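Local coordinates for Ras GTPase-activating-like protein IQGAP2 (Homo sapiens, PDB 4EZA), which probably binds phosphoinositides through this C-terminal domain, which has a pseudo-C2 fold, and belongs to a family of Ras GTPase-activating-like proteins, at residues A[94-99]-A[105-110]. Sequence-based numbering, arbitrary orientation.
Sequences MKMFDK and NLLIYL
Met94 and Met96 approach segment 105-110 of helix 104-112 at Leu107, with the two backbones well apart: the nearest pair of CA atoms, Met96 CA and Leu107 CA, is separated by 9.7 Å. No hydrogen bond crosses this gap, and at such a spacing the contact is left to side chains. Within the helix, Leu110 N bonds to Leu106 O (2.9 Å). All three contact residues direct their CB toward the opposing segment. The long, flexible apolar chains of Met94 and Met96 suit so wide a spacing, and leucine suits its place because its two methyls can each meet a different sulfur. Leu107 divides its fork between the two methionines. Its CD2 lies 4.3 Å from Met94 SD, while CD1 meets Met96 SD at 4.2 Å, both loose van der Waals contacts. Met96 reaches inward because its chain is extended as far as the sulfur, with CG opposite the backbone N (chi1 175°) and SD opposite CA; the last torsion then folds CE aside.

Met94 to Phe97 belong to strand 93-97, outermost within this chain in the three-stranded antiparallel sheet of this pseudo-C2 domain. At Met96 and Phe97, which both face Val100, a classic beta bulge interrupts the hairpin with strand 100-103, and the chain turns a corner at Met96. That second strand leads straight into helix 104-112, and Val102 on it touches all three contact residues. Strand 71-79 of the four-stranded sheet adds Val76 against Met96 and Leu78 against Leu107, tying the helix and both sheets into one buried apolar core. Met94 is partly exposed, and Leu83 and Met86 of helix 80-88 also pack on it.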
ATOM      1  N   MET A  94       3.462  -2.455   8.677  1.00 12.09           N
ATOM      2  CA  MET A  94       3.338  -3.782   8.116  1.00 13.13           C
ATOM      3  C   MET A  94       4.030  -3.861   6.776  1.00 12.68           C
ATOM      4  O   MET A  94       4.132  -2.858   6.064  1.00 12.40           O
ATOM      5  CB  MET A  94       1.865  -4.151   7.979  1.00 13.70           C
ATOM      6  CG  MET A  94       1.091  -3.272   7.058  1.00 16.97           C
ATOM      7  SD  MET A  94      -0.644  -3.719   6.988  1.00 27.40           S
ATOM      8  CE  MET A  94      -0.519  -5.364   6.567  1.00 11.64           C
ATOM      9  N   LYS A  95       4.525  -5.045   6.437  1.00 12.45           N
ATOM     10  CA  LYS A  95       5.112  -5.299   5.120  1.00 13.27           C
ATOM     11  C   LYS A  95       3.994  -5.721   4.177  1.00 12.67           C
ATOM     12  O   LYS A  95       3.649  -6.905   4.115  1.00 13.93           O
ATOM     13  CB  LYS A  95       6.191  -6.385   5.210  1.00 14.96           C
ATOM     14  CG  LYS A  95       7.426  -5.974   5.995  1.00 18.19           C
ATOM     15  CD  LYS A  95       8.198  -4.833   5.341  1.00 22.90           C
ATOM     16  CE  LYS A  95       9.131  -5.293   4.232  1.00 25.35           C
ATOM     17  NZ  LYS A  95      10.460  -5.815   4.684  1.00 27.81           N
ATOM     18  N   MET A  96       3.395  -4.738   3.498  1.00 11.79           N
ATOM     19  CA  MET A  96       2.255  -4.941   2.606  1.00 12.44           C
ATOM     20  C   MET A  96       2.659  -5.816   1.417  1.00 13.23           C
ATOM     21  O   MET A  96       1.858  -6.641   0.933  1.00 13.15           O
ATOM     22  CB  MET A  96       1.727  -3.578   2.142  1.00 12.76           C
ATOM     23  CG  MET A  96       0.612  -3.590   1.101  1.00 12.67           C
ATOM     24  SD  MET A  96       0.043  -1.929   0.719  1.00 15.43           S
ATOM     25  CE  MET A  96       1.370  -1.307  -0.290  1.00 15.17           C
ATOM     26  N   PHE A  97       3.902  -5.649   0.983  1.00 14.34           N
ATOM     27  CA  PHE A  97       4.565  -6.578   0.079  1.00 15.90           C
ATOM     28  C   PHE A  97       5.889  -6.955   0.713  1.00 17.68           C
ATOM     29  O   PHE A  97       6.304  -6.335   1.686  1.00 17.95           O
ATOM     30  CB  PHE A  97       4.782  -5.962  -1.303  1.00 15.55           C
ATOM     31  CG  PHE A  97       3.504  -5.619  -2.014  1.00 14.99           C
ATOM     32  CD1 PHE A  97       2.727  -6.626  -2.593  1.00 14.83           C
ATOM     33  CD2 PHE A  97       3.063  -4.309  -2.102  1.00 15.00           C
ATOM     34  CE1 PHE A  97       1.549  -6.313  -3.265  1.00 15.19           C
ATOM     35  CE2 PHE A  97       1.858  -3.994  -2.762  1.00 17.33           C
ATOM     36  CZ  PHE A  97       1.115  -5.007  -3.348  1.00 15.06           C
ATOM     37  N   ASP A  98       6.538  -8.000   0.189  1.00 20.27           N
ATOM     38  CA  ASP A  98       7.768  -8.516   0.784  1.00 22.16           C
ATOM     39  C   ASP A  98       8.786  -7.414   1.086  1.00 21.45           C
ATOM     40  O   ASP A  98       9.433  -7.445   2.122  1.00 22.75           O
ATOM     41  CB  ASP A  98       8.399  -9.597  -0.109  1.00 23.76           C
ATOM     42  CG  ASP A  98       7.953 -11.012   0.267  1.00 27.57           C
ATOM     43  OD1 ASP A  98       7.302 -11.198   1.325  1.00 31.10           O
ATOM     44  OD2 ASP A  98       8.278 -11.953  -0.499  1.00 30.50           O
ATOM     45  N   LYS A  99       8.890  -6.439   0.188  1.00 20.36           N
ATOM     46  CA  LYS A  99       9.886  -5.377   0.295  1.00 19.45           C
ATOM     47  C   LYS A  99       9.276  -4.013   0.639  1.00 17.26           C
ATOM     48  O   LYS A  99      10.001  -3.030   0.721  1.00 16.92           O
ATOM     49  CB  LYS A  99      10.668  -5.256  -1.018  1.00 20.57           C
ATOM     50  CG  LYS A  99      11.501  -6.502  -1.428  1.00 24.08           C
ATOM     51  CD  LYS A  99      12.552  -6.209  -2.529  1.00 27.95           C
ATOM     52  CE  LYS A  99      11.959  -6.126  -3.963  1.00 29.13           C
ATOM     53  NZ  LYS A  99      12.971  -6.301  -5.091  1.00 28.85           N
ATOM     54  N   ASN A 105      -2.224   2.881  10.028  1.00  9.00           N
ATOM     55  CA  ASN A 105      -3.239   3.922  10.170  1.00 10.34           C
ATOM     56  C   ASN A 105      -3.425   4.710   8.897  1.00  9.96           C
ATOM     57  O   ASN A 105      -4.558   4.958   8.481  1.00 10.93           O
ATOM     58  CB  ASN A 105      -2.946   4.850  11.353  1.00 12.18           C
ATOM     59  CG  ASN A 105      -3.310   4.209  12.694  1.00 15.49           C
ATOM     60  OD1 ASN A 105      -3.842   3.085  12.755  1.00 21.87           O
ATOM     61  ND2 ASN A 105      -3.036   4.929  13.773  1.00 21.60           N
ATOM     62  N   LEU A 106      -2.317   5.102   8.275  1.00  9.02           N
ATOM     63  CA  LEU A 106      -2.411   5.909   7.068  1.00  9.70           C
ATOM     64  C   LEU A 106      -2.851   5.090   5.861  1.00  9.91           C
ATOM     65  O   LEU A 106      -3.503   5.633   4.965  1.00 10.08           O
ATOM     66  CB  LEU A 106      -1.101   6.652   6.801  1.00  9.70           C
ATOM     67  CG  LEU A 106      -0.760   7.640   7.917  1.00 10.02           C
ATOM     68  CD1 LEU A 106       0.586   8.255   7.582  1.00 12.54           C
ATOM     69  CD2 LEU A 106      -1.807   8.746   8.059  1.00 13.96           C
ATOM     70  N   LEU A 107      -2.533   3.792   5.861  1.00  9.07           N
ATOM     71  CA  LEU A 107      -3.046   2.892   4.832  1.00  9.83           C
ATOM     72  C   LEU A 107      -4.569   2.773   4.934  1.00  9.53           C
ATOM     73  O   LEU A 107      -5.252   2.830   3.923  1.00 10.10           O
ATOM     74  CB  LEU A 107      -2.375   1.532   4.922  1.00 10.41           C
ATOM     75  CG  LEU A 107      -2.853   0.531   3.872  1.00 10.86           C
ATOM     76  CD1 LEU A 107      -2.487   0.975   2.470  1.00 13.26           C
ATOM     77  CD2 LEU A 107      -2.264  -0.815   4.255  1.00 13.17           C
ATOM     78  N   ILE A 108      -5.101   2.632   6.151  1.00  9.32           N
ATOM     79  CA  ILE A 108      -6.552   2.550   6.339  1.00 10.69           C
ATOM     80  C   ILE A 108      -7.212   3.794   5.738  1.00 11.75           C
ATOM     81  O   ILE A 108      -8.193   3.688   4.974  1.00 12.43           O
ATOM     82  CB  ILE A 108      -6.902   2.371   7.818  1.00 10.58           C
ATOM     83  CG1 ILE A 108      -6.465   0.990   8.308  1.00 11.11           C
ATOM     84  CG2 ILE A 108      -8.422   2.528   8.024  1.00 12.34           C
ATOM     85  CD1 ILE A 108      -6.444   0.862   9.809  1.00 11.78           C
ATOM     86  N   TYR A 109      -6.649   4.964   6.037  1.00 12.06           N
ATOM     87  CA  TYR A 109      -7.195   6.224   5.514  1.00 13.76           C
ATOM     88  C   TYR A 109      -7.097   6.280   3.988  1.00 13.59           C
ATOM     89  O   TYR A 109      -8.045   6.702   3.317  1.00 14.39           O
ATOM     90  CB  TYR A 109      -6.473   7.422   6.159  1.00 15.23           C
ATOM     91  CG  TYR A 109      -6.824   8.797   5.580  1.00 19.17           C
ATOM     92  CD1 TYR A 109      -7.908   9.515   6.077  1.00 21.27           C
ATOM     93  CD2 TYR A 109      -6.075   9.371   4.539  1.00 20.76           C
ATOM     94  CE1 TYR A 109      -8.252  10.770   5.563  1.00 23.59           C
ATOM     95  CE2 TYR A 109      -6.418  10.621   4.017  1.00 23.71           C
ATOM     96  CZ  TYR A 109      -7.502  11.312   4.536  1.00 24.63           C
ATOM     97  OH  TYR A 109      -7.856  12.553   4.035  1.00 27.86           O
ATOM     98  N   LEU A 110      -5.946   5.890   3.445  1.00 13.55           N
ATOM     99  CA  LEU A 110      -5.755   5.869   1.998  1.00 13.87           C
ATOM    100  C   LEU A 110      -6.824   5.009   1.311  1.00 14.22           C
ATOM    101  O   LEU A 110      -7.387   5.402   0.276  1.00 14.87           O
ATOM    102  CB  LEU A 110      -4.362   5.359   1.657  1.00 13.55           C
ATOM    103  CG  LEU A 110      -3.945   5.496   0.198  1.00 13.74           C
ATOM    104  CD1 LEU A 110      -3.544   6.912  -0.060  1.00 19.04           C
ATOM    105  CD2 LEU A 110      -2.809   4.564  -0.115  1.00 15.94           C
TER